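Local coordinates for protein folylpolyglutamate synthase/dihydrofolate synthase (Thermotoga maritima, PDB 1O5Z) that probably adds glutamate to dihydropteroate and to tetrahydrofolyl polyglutamates, using ATP and magnesium, in folate biosynthesis, at residues 13-18 against 89-94; 17-22 against 437-442; 321-326 against 362-367. All coordinates share one frame; numbering follows the deposited sequence.

Contact 1 (13-18 against 89-94); sequences MAYLEV and LSTFRE
Y15 lays the phenol end of its ring against the aliphatic part of R93, and the overlap is confined to the outer atoms: Y15 OH is 3.2 Å from R93 CD, while Y15 CZ is 3.5 Å from the same CD. It is the R93 methylenes CG and CD that meet the ring end, while the guanidinium plane stands 74° from the ring. Beyond the bend at chi3 (42°), R93 NE bonds to the backbone oxygen of I103. On the F92 side, Y15 OH comes within 3.6 Å of F92 CB. The Y15 ring reaches this far because CG lies anti to the backbone N (chi1 172°). Its hydroxyl is hydrogen-bonded to E439 OE1, which also takes T91 OG1. Within 89-94, T91 OG1 accepts from R93 N at 3.1 Å, closing an ST turn, and the E94 carboxylate receives three backbone N-H groups: L89 N on OE1, S90 N and T91 N on OE2, the latter two from the same face. This part of the loop between strands 81-84 and 96-98 is thus tied to E94. Y15 of helix 12-23 also packs on E105, V108 and V109 of helix 105-122, and R93 rests on Y102 of strand 101-102.

Contact 2 (17-22 against 437-442); sequences EVLRYL and NEEWKL
R20 runs its side chain past one methyl of L442, the C-terminal residue. From CB the chain leaves with CG anti to the carbonyl carbon (chi1 -63°), and R20 CG is 3.4 Å from L442 CD2. CD follows at a looser separation, and R20 NE returns to 3.5 Å from L442 CD2; the chain, extended from CG to NE, crosses the L442 side chain at about a right angle. The guanidinium then presents one face to this methyl, R20 CZ lying 3.9 Å from L442 CD2. Its edge is used elsewhere: water 1 lies in the guanidinium plane and accepts from NE, while making a weak bond to L442 OXT. At the tip, R20 NH1 forms a 3.0 Å salt bridge with E17 OE1, one turn back on the same helix. What packs here on the second half of helix 12-23 is the C-terminal tail that follows helix 421-433, with its 3-10 segment 438-440. L442 straddles two helix residues, CD2 on R20 and CD1 on L19, where L442 CD1 and L19 CD1 are 3.4 Å apart, tighter than usual carbon contact. That same L19 methyl, CD1, meets E439 CG at 3.6 Å, the two side chains crossing at a slant. The E439 carboxylate serves the 89-94 loop, with OE1 engaged by T91 and OE2 accepting from F92 N.

Contact 3 (321-326 against 362-367); sequences DGAHNP and RKYTGI
The loop leading from strand 316-320 into helix 326-339, in the Mur-type glutamate ligase domain, meets the loop between helix 357-361 and strand 370-373 here. Its own shape is set by an Asx turn: D321 OD2 accepts from A323 N at 2.8 Å with its anti lone pair. H324 ND1 donates to G322 O at 2.9 Å, a bond 22° off the carbonyl plane that limits rotation of the imidazole. Across the contact, Y364 OH approaches A323 CB to 4.0 Å, a light touch. The polar link is water 2, which donates to A323 O and lies 2.6 Å from Y364 OH, in the plane of the phenol ring at its edge. The ring itself packs on A329, L332 and V333 of helix 326-339. K363, bent at chi2 (-47°), brings its CE to 3.6 Å from P326 O and 3.9 Å from P326 CB, at the start of that helix. K363 NZ continues to a long, weak ion pair with E330 OE2. Replacing K363 by an alanine removes CG to NZ and is likely to uncover P326 CB and O and to leave E330 without this distant, weak partner. With no direct hydrogen bond across the segments, the polar link between the two loops runs through the water, and the rest is van der Waals contact made by methylene, methyl and hydroxyl groups.

Overall arrangement
Contacts 1 and 2 form one continuous interface, their centres 5 Å apart: their ranges overlap at E17 and V18 on helix 12-23, and they are joined through E439, whose OE1 lies 2.6 Å from Y15 OH and 2.5 Å from T91 OG1, both probable hydrogen bonds. F92 CG also packs on L19 CD2 at 3.6 Å. Together they tie the N-terminal helix and the C-terminal tail to a loop of the Mur ligase middle domain. Contact 3 belongs to the glutamate ligase domain, its centre 30 Å from those of contacts 1 and 2. Its nearest atoms are about 6 Å from contact 1 and about 11 Å from contact 2, without touching either. In sequence it falls between the two segments that contact 2 brings together.

Contact 1 (13-18 against 89-94)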
loop_
_atom_site.group_PDB
_atom_site.type_symbol
_atom_site.label_atom_id
_atom_site.label_comp_id
_atom_site.label_asym_id
_atom_site.label_seq_id
_atom_site.Cartn_x
_atom_site.Cartn_y
_atom_site.Cartn_z
ATOM N N MET A 13 -21.725 12.390 -9.510
ATOM C CA MET A 13 -21.080 13.349 -10.396
ATOM C C MET A 13 -20.320 14.382 -9.619
ATOM O O MET A 13 -19.314 14.915 -10.088
ATOM C CB MET A 13 -22.105 14.069 -11.250
ATOM C CG MET A 13 -21.541 14.550 -12.607
ATOM S SD MET A 13 -21.497 13.339 -14.005
ATOM C CE MET A 13 -19.754 12.886 -14.172
ATOM N N ALA A 14 -20.804 14.683 -8.421
ATOM C CA ALA A 14 -20.125 15.621 -7.536
ATOM C C ALA A 14 -18.818 15.007 -7.052
ATOM O O ALA A 14 -17.779 15.642 -7.051
ATOM C CB ALA A 14 -21.039 15.966 -6.366
ATOM N N TYR A 15 -18.887 13.747 -6.668
ATOM C CA TYR A 15 -17.688 12.946 -6.381
ATOM C C TYR A 15 -16.636 12.971 -7.508
ATOM O O TYR A 15 -15.486 13.272 -7.275
ATOM C CB TYR A 15 -18.077 11.523 -6.055
ATOM C CG TYR A 15 -16.881 10.586 -5.939
ATOM C CD1 TYR A 15 -16.093 10.560 -4.802
ATOM C CD2 TYR A 15 -16.558 9.702 -6.978
ATOM C CE1 TYR A 15 -15.001 9.668 -4.690
ATOM C CE2 TYR A 15 -15.465 8.829 -6.874
ATOM C CZ TYR A 15 -14.694 8.831 -5.731
ATOM O OH TYR A 15 -13.634 7.967 -5.658
ATOM N N LEU A 16 -17.014 12.654 -8.735
ATOM C CA LEU A 16 -16.062 12.768 -9.857
ATOM C C LEU A 16 -15.452 14.170 -9.980
ATOM O O LEU A 16 -14.236 14.321 -10.194
ATOM C CB LEU A 16 -16.719 12.371 -11.150
ATOM C CG LEU A 16 -17.117 10.908 -11.260
ATOM C CD1 LEU A 16 -17.617 10.701 -12.703
ATOM C CD2 LEU A 16 -15.996 9.921 -10.912
ATOM N N GLU A 17 -16.284 15.179 -9.778
ATOM C CA GLU A 17 -15.852 16.590 -9.829
ATOM C C GLU A 17 -14.887 16.932 -8.687
ATOM O O GLU A 17 -13.942 17.706 -8.856
ATOM C CB GLU A 17 -17.112 17.488 -9.781
ATOM C CG GLU A 17 -17.170 18.690 -10.718
ATOM C CD GLU A 17 -16.803 18.396 -12.175
ATOM O OE1 GLU A 17 -17.711 18.095 -13.033
ATOM O OE2 GLU A 17 -15.581 18.531 -12.467
ATOM N N VAL A 18 -15.100 16.339 -7.517
ATOM C CA VAL A 18 -14.092 16.414 -6.457
ATOM C C VAL A 18 -12.768 15.852 -6.943
ATOM O O VAL A 18 -11.715 16.418 -6.658
ATOM C CB VAL A 18 -14.465 15.610 -5.187
ATOM C CG1 VAL A 18 -13.276 15.507 -4.279
ATOM C CG2 VAL A 18 -15.596 16.265 -4.459
ATOM N N LEU A 89 -5.211 1.614 -6.020
ATOM C CA LEU A 89 -5.126 0.690 -7.132
ATOM C C LEU A 89 -6.293 0.848 -8.120
ATOM O O LEU A 89 -6.091 1.070 -9.315
ATOM C CB LEU A 89 -5.070 -0.735 -6.557
ATOM C CG LEU A 89 -4.585 -1.762 -7.550
ATOM C CD1 LEU A 89 -3.136 -1.478 -7.935
ATOM C CD2 LEU A 89 -4.774 -3.157 -6.990
ATOM N N SER A 90 -7.517 0.758 -7.605
ATOM C CA SER A 90 -8.719 0.740 -8.442
ATOM C C SER A 90 -9.612 1.939 -8.184
ATOM O O SER A 90 -10.132 2.523 -9.123
ATOM C CB SER A 90 -9.512 -0.529 -8.210
ATOM O OG SER A 90 -8.767 -1.675 -8.519
ATOM N N THR A 91 -9.789 2.321 -6.922
ATOM C CA THR A 91 -10.577 3.481 -6.622
ATOM C C THR A 91 -9.906 4.320 -5.591
ATOM O O THR A 91 -9.319 3.828 -4.655
ATOM C CB THR A 91 -12.001 3.134 -6.150
ATOM O OG1 THR A 91 -12.615 4.347 -5.690
ATOM C CG2 THR A 91 -11.978 2.229 -4.918
ATOM N N PHE A 92 -10.014 5.623 -5.785
ATOM C CA PHE A 92 -9.545 6.614 -4.845
ATOM C C PHE A 92 -9.986 6.326 -3.415
ATOM O O PHE A 92 -9.277 6.633 -2.464
ATOM C CB PHE A 92 -10.054 7.977 -5.309
ATOM C CG PHE A 92 -9.811 9.056 -4.344
ATOM C CD1 PHE A 92 -8.651 9.838 -4.431
ATOM C CD2 PHE A 92 -10.727 9.301 -3.341
ATOM C CE1 PHE A 92 -8.413 10.885 -3.517
ATOM C CE2 PHE A 92 -10.518 10.314 -2.428
ATOM C CZ PHE A 92 -9.351 11.124 -2.519
ATOM N N ARG A 93 -11.156 5.727 -3.266
ATOM C CA ARG A 93 -11.720 5.487 -1.951
ATOM C C ARG A 93 -10.985 4.415 -1.067
ATOM O O ARG A 93 -11.194 4.355 0.176
ATOM C CB ARG A 93 -13.218 5.237 -2.115
ATOM C CG ARG A 93 -13.920 6.460 -2.702
ATOM C CD ARG A 93 -15.142 6.119 -3.523
ATOM N NE ARG A 93 -15.790 5.095 -2.742
ATOM C CZ ARG A 93 -15.981 3.855 -3.067
ATOM N NH1 ARG A 93 -15.765 3.421 -4.287
ATOM N NH2 ARG A 93 -16.484 3.068 -2.140
ATOM N N GLU A 94 -10.114 3.609 -1.689
ATOM C CA GLU A 94 -9.163 2.771 -0.936
ATOM C C GLU A 94 -8.284 3.546 0.070
ATOM O O GLU A 94 -7.742 2.979 1.046
ATOM C CB GLU A 94 -8.188 2.086 -1.920
ATOM C CG GLU A 94 -8.789 1.031 -2.809
ATOM C CD GLU A 94 -7.904 0.689 -3.994
ATOM O OE1 GLU A 94 -6.660 0.816 -3.887
ATOM O OE2 GLU A 94 -8.459 0.310 -5.050
#

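Contact 2 (17-22 against 437-442)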
loop_
_atom_site.group_PDB
_atom_site.type_symbol
_atom_site.label_atom_id
_atom_site.label_comp_id
_atom_site.label_asym_id
_atom_site.label_seq_id
_atom_site.Cartn_x
_atom_site.Cartn_y
_atom_site.Cartn_z
ATOM N N GLU A 17 -16.284 15.179 -9.778
ATOM C CA GLU A 17 -15.852 16.590 -9.829
ATOM C C GLU A 17 -14.887 16.932 -8.687
ATOM O O GLU A 17 -13.942 17.706 -8.856
ATOM C CB GLU A 17 -17.112 17.488 -9.781
ATOM C CG GLU A 17 -17.170 18.690 -10.718
ATOM C CD GLU A 17 -16.803 18.396 -12.175
ATOM O OE1 GLU A 17 -17.711 18.095 -13.033
ATOM O OE2 GLU A 17 -15.581 18.531 -12.467
ATOM N N VAL A 18 -15.100 16.339 -7.517
ATOM C CA VAL A 18 -14.092 16.414 -6.457
ATOM C C VAL A 18 -12.768 15.852 -6.943
ATOM O O VAL A 18 -11.715 16.418 -6.658
ATOM C CB VAL A 18 -14.465 15.610 -5.187
ATOM C CG1 VAL A 18 -13.276 15.507 -4.279
ATOM C CG2 VAL A 18 -15.596 16.265 -4.459
ATOM N N LEU A 19 -12.807 14.703 -7.618
ATOM C CA LEU A 19 -11.558 14.052 -8.073
ATOM C C LEU A 19 -10.897 14.868 -9.173
ATOM O O LEU A 19 -9.695 14.965 -9.225
ATOM C CB LEU A 19 -11.790 12.614 -8.541
ATOM C CG LEU A 19 -12.286 11.580 -7.545
ATOM C CD1 LEU A 19 -12.337 10.206 -8.219
ATOM C CD2 LEU A 19 -11.438 11.582 -6.325
ATOM N N ARG A 20 -11.691 15.488 -10.034
ATOM C CA ARG A 20 -11.106 16.445 -10.970
ATOM C C ARG A 20 -10.346 17.583 -10.260
ATOM O O ARG A 20 -9.252 17.926 -10.678
ATOM C CB ARG A 20 -12.157 16.968 -11.927
ATOM C CG ARG A 20 -12.711 15.843 -12.787
ATOM C CD ARG A 20 -13.519 16.312 -13.960
ATOM N NE ARG A 20 -14.273 15.223 -14.585
ATOM C CZ ARG A 20 -15.526 14.888 -14.292
ATOM N NH1 ARG A 20 -16.211 15.547 -13.382
ATOM N NH2 ARG A 20 -16.115 13.880 -14.930
ATOM N N TYR A 21 -10.917 18.149 -9.195
ATOM C CA TYR A 21 -10.252 19.212 -8.433
ATOM C C TYR A 21 -8.972 18.620 -7.829
ATOM O O TYR A 21 -7.907 19.202 -7.941
ATOM C CB TYR A 21 -11.180 19.881 -7.345
ATOM C CG TYR A 21 -10.398 20.637 -6.245
ATOM C CD1 TYR A 21 -9.804 19.933 -5.176
ATOM C CD2 TYR A 21 -10.198 22.037 -6.309
ATOM C CE1 TYR A 21 -9.031 20.572 -4.211
ATOM C CE2 TYR A 21 -9.438 22.718 -5.318
ATOM C CZ TYR A 21 -8.846 21.965 -4.261
ATOM O OH TYR A 21 -8.060 22.570 -3.256
ATOM N N LEU A 22 -9.041 17.467 -7.190
ATOM C CA LEU A 22 -7.826 16.905 -6.639
ATOM C C LEU A 22 -6.718 16.645 -7.705
ATOM O O LEU A 22 -5.525 16.944 -7.501
ATOM C CB LEU A 22 -8.151 15.615 -5.862
ATOM C CG LEU A 22 -8.935 15.794 -4.557
ATOM C CD1 LEU A 22 -9.311 14.447 -3.965
ATOM C CD2 LEU A 22 -8.088 16.576 -3.572
ATOM N N ASN A 437 -15.334 1.270 -12.839
ATOM C CA ASN A 437 -15.867 2.515 -12.363
ATOM C C ASN A 437 -15.411 3.686 -13.267
ATOM O O ASN A 437 -14.465 3.582 -14.060
ATOM C CB ASN A 437 -15.569 2.689 -10.857
ATOM C CG ASN A 437 -14.202 3.305 -10.556
ATOM O OD1 ASN A 437 -14.086 4.521 -10.643
ATOM N ND2 ASN A 437 -13.227 2.517 -10.043
ATOM N N GLU A 438 -16.132 4.780 -13.167
ATOM C CA GLU A 438 -15.915 5.935 -14.023
ATOM C C GLU A 438 -14.641 6.720 -13.715
ATOM O O GLU A 438 -14.283 7.625 -14.471
ATOM C CB GLU A 438 -17.092 6.894 -13.868
ATOM C CG GLU A 438 -17.904 7.092 -15.112
ATOM C CD GLU A 438 -19.173 7.848 -14.814
ATOM O OE1 GLU A 438 -19.977 7.310 -14.013
ATOM O OE2 GLU A 438 -19.349 8.977 -15.347
ATOM N N GLU A 439 -14.027 6.463 -12.568
ATOM C CA GLU A 439 -12.720 7.051 -12.210
ATOM C C GLU A 439 -11.668 6.727 -13.270
ATOM O O GLU A 439 -10.777 7.551 -13.552
ATOM C CB GLU A 439 -12.210 6.527 -10.861
ATOM C CG GLU A 439 -13.002 6.961 -9.641
ATOM C CD GLU A 439 -12.400 6.439 -8.321
ATOM O OE1 GLU A 439 -13.186 6.102 -7.395
ATOM O OE2 GLU A 439 -11.154 6.408 -8.195
ATOM N N TRP A 440 -11.777 5.534 -13.856
ATOM C CA TRP A 440 -10.945 5.173 -14.986
ATOM C C TRP A 440 -11.111 6.106 -16.187
ATOM O O TRP A 440 -10.167 6.260 -16.957
ATOM C CB TRP A 440 -11.188 3.746 -15.379
ATOM C CG TRP A 440 -10.776 2.855 -14.316
ATOM C CD1 TRP A 440 -11.560 2.376 -13.326
ATOM C CD2 TRP A 440 -9.462 2.363 -14.071
ATOM N NE1 TRP A 440 -10.826 1.595 -12.474
ATOM C CE2 TRP A 440 -9.529 1.566 -12.898
ATOM C CE3 TRP A 440 -8.229 2.504 -14.715
ATOM C CZ2 TRP A 440 -8.423 0.919 -12.347
ATOM C CZ3 TRP A 440 -7.109 1.846 -14.165
ATOM C CH2 TRP A 440 -7.226 1.063 -12.985
ATOM N N LYS A 441 -12.259 6.762 -16.337
ATOM C CA LYS A 441 -12.432 7.753 -17.415
ATOM C C LYS A 441 -11.830 9.148 -17.096
ATOM O O LYS A 441 -11.539 9.917 -18.004
ATOM C CB LYS A 441 -13.917 7.901 -17.784
ATOM C CG LYS A 441 -14.555 6.667 -18.422
ATOM C CD LYS A 441 -14.275 6.587 -19.946
ATOM C CE LYS A 441 -15.564 6.380 -20.788
ATOM N NZ LYS A 441 -15.658 7.325 -21.974
ATOM N N LEU A 442 -11.672 9.471 -15.808
ATOM C CA LEU A 442 -11.080 10.751 -15.340
ATOM C C LEU A 442 -9.659 10.984 -15.866
ATOM O O LEU A 442 -8.915 10.021 -16.069
ATOM C CB LEU A 442 -11.019 10.804 -13.800
ATOM C CG LEU A 442 -12.316 11.062 -13.044
ATOM C CD1 LEU A 442 -12.164 10.659 -11.597
ATOM C CD2 LEU A 442 -12.696 12.501 -13.143
ATOM O OXT LEU A 442 -9.233 12.134 -16.063
HETATM O O HOH W 1 -11.819 14.225 -16.194
#

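Contact 3 (321-326 against 362-367)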
loop_
_atom_site.group_PDB
_atom_site.type_symbol
_atom_site.label_atom_id
_atom_site.label_comp_id
_atom_site.label_asym_id
_atom_site.label_seq_id
_atom_site.Cartn_x
_atom_site.Cartn_y
_atom_site.Cartn_z
ATOM N N ASP A 321 -0.198 -8.744 -9.712
ATOM C CA ASP A 321 0.933 -8.083 -9.155
ATOM C C ASP A 321 1.297 -6.897 -9.983
ATOM O O ASP A 321 1.597 -7.034 -11.175
ATOM C CB ASP A 321 2.106 -9.041 -9.066
ATOM C CG ASP A 321 3.226 -8.496 -8.201
ATOM O OD1 ASP A 321 3.440 -9.066 -7.099
ATOM O OD2 ASP A 321 3.946 -7.514 -8.541
ATOM N N GLY A 322 1.325 -5.741 -9.340
ATOM C CA GLY A 322 1.602 -4.503 -10.018
ATOM C C GLY A 322 3.046 -4.238 -10.395
ATOM O O GLY A 322 3.329 -3.120 -10.828
ATOM N N ALA A 323 3.962 -5.207 -10.174
ATOM C CA ALA A 323 5.360 -5.110 -10.586
ATOM C C ALA A 323 5.444 -4.329 -11.888
ATOM O O ALA A 323 4.678 -4.622 -12.813
ATOM C CB ALA A 323 5.955 -6.510 -10.789
ATOM N N HIS A 324 6.302 -3.308 -11.920
ATOM C CA HIS A 324 6.539 -2.471 -13.110
ATOM C C HIS A 324 8.008 -2.003 -13.169
ATOM O O HIS A 324 8.333 -1.039 -13.873
ATOM C CB HIS A 324 5.595 -1.258 -13.121
ATOM C CG HIS A 324 5.681 -0.440 -11.878
ATOM N ND1 HIS A 324 4.821 -0.618 -10.813
ATOM C CD2 HIS A 324 6.582 0.486 -11.480
ATOM C CE1 HIS A 324 5.163 0.200 -9.833
ATOM N NE2 HIS A 324 6.224 0.884 -10.213
ATOM N N ASN A 325 8.868 -2.701 -12.425
ATOM C CA ASN A 325 10.299 -2.432 -12.299
ATOM C C ASN A 325 10.925 -3.716 -12.644
ATOM O O ASN A 325 10.352 -4.765 -12.367
ATOM C CB ASN A 325 10.711 -2.315 -10.842
ATOM C CG ASN A 325 10.382 -1.046 -10.265
ATOM O OD1 ASN A 325 9.909 -0.160 -10.937
ATOM N ND2 ASN A 325 10.624 -0.917 -8.994
ATOM N N PRO A 326 12.141 -3.680 -13.137
ATOM C CA PRO A 326 12.893 -4.911 -13.236
ATOM C C PRO A 326 12.989 -5.576 -11.852
ATOM O O PRO A 326 12.755 -6.767 -11.733
ATOM C CB PRO A 326 14.253 -4.456 -13.758
ATOM C CG PRO A 326 14.033 -3.064 -14.291
ATOM C CD PRO A 326 12.871 -2.503 -13.631
ATOM N N ARG A 362 12.471 -9.443 -19.551
ATOM C CA ARG A 362 13.541 -10.390 -19.410
ATOM C C ARG A 362 13.475 -11.200 -18.146
ATOM O O ARG A 362 14.012 -12.297 -18.090
ATOM C CB ARG A 362 14.835 -9.631 -19.388
ATOM C CG ARG A 362 15.185 -8.957 -20.713
ATOM C CD ARG A 362 16.364 -8.000 -20.635
ATOM N NE ARG A 362 17.616 -8.629 -21.031
ATOM C CZ ARG A 362 18.076 -8.637 -22.277
ATOM N NH1 ARG A 362 17.407 -8.061 -23.277
ATOM N NH2 ARG A 362 19.215 -9.224 -22.552
ATOM N N LYS A 363 12.837 -10.663 -17.112
ATOM C CA LYS A 363 12.673 -11.406 -15.849
ATOM C C LYS A 363 11.795 -12.643 -16.050
ATOM O O LYS A 363 11.968 -13.670 -15.382
ATOM C CB LYS A 363 12.086 -10.497 -14.754
ATOM C CG LYS A 363 12.922 -9.248 -14.435
ATOM C CD LYS A 363 14.417 -9.551 -14.256
ATOM C CE LYS A 363 15.189 -8.277 -13.951
ATOM N NZ LYS A 363 16.599 -8.522 -13.628
ATOM N N TYR A 364 10.886 -12.531 -17.016
ATOM C CA TYR A 364 9.824 -13.496 -17.203
ATOM C C TYR A 364 10.105 -14.599 -18.188
ATOM O O TYR A 364 9.212 -15.419 -18.462
ATOM C CB TYR A 364 8.551 -12.760 -17.620
ATOM C CG TYR A 364 8.086 -11.838 -16.558
ATOM C CD1 TYR A 364 7.758 -10.535 -16.851
ATOM C CD2 TYR A 364 8.017 -12.255 -15.235
ATOM C CE1 TYR A 364 7.361 -9.678 -15.886
ATOM C CE2 TYR A 364 7.612 -11.394 -14.248
ATOM C CZ TYR A 364 7.278 -10.101 -14.582
ATOM O OH TYR A 364 6.847 -9.223 -13.609
ATOM N N THR A 365 11.335 -14.662 -18.687
ATOM C CA THR A 365 11.696 -15.708 -19.614
ATOM C C THR A 365 11.732 -17.051 -18.896
ATOM O O THR A 365 12.112 -17.131 -17.738
ATOM C CB THR A 365 13.066 -15.395 -20.369
ATOM O OG1 THR A 365 14.206 -15.357 -19.465
ATOM C CG2 THR A 365 13.009 -14.013 -21.030
ATOM N N GLY A 366 11.329 -18.110 -19.586
ATOM C CA GLY A 366 11.482 -19.456 -19.047
ATOM C C GLY A 366 10.457 -19.839 -18.002
ATOM O O GLY A 366 10.615 -20.863 -17.355
ATOM N N ILE A 367 9.393 -19.045 -17.840
ATOM C CA ILE A 367 8.406 -19.298 -16.771
ATOM C C ILE A 367 7.027 -19.629 -17.287
ATOM O O ILE A 367 6.331 -20.457 -16.718
ATOM C CB ILE A 367 8.300 -18.070 -15.824
ATOM C CG1 ILE A 367 9.576 -17.913 -15.024
ATOM C CG2 ILE A 367 7.163 -18.210 -14.828
ATOM C CD1 ILE A 367 9.610 -16.616 -14.327
HETATM O O HOH W 2 5.874 -6.863 -14.174
#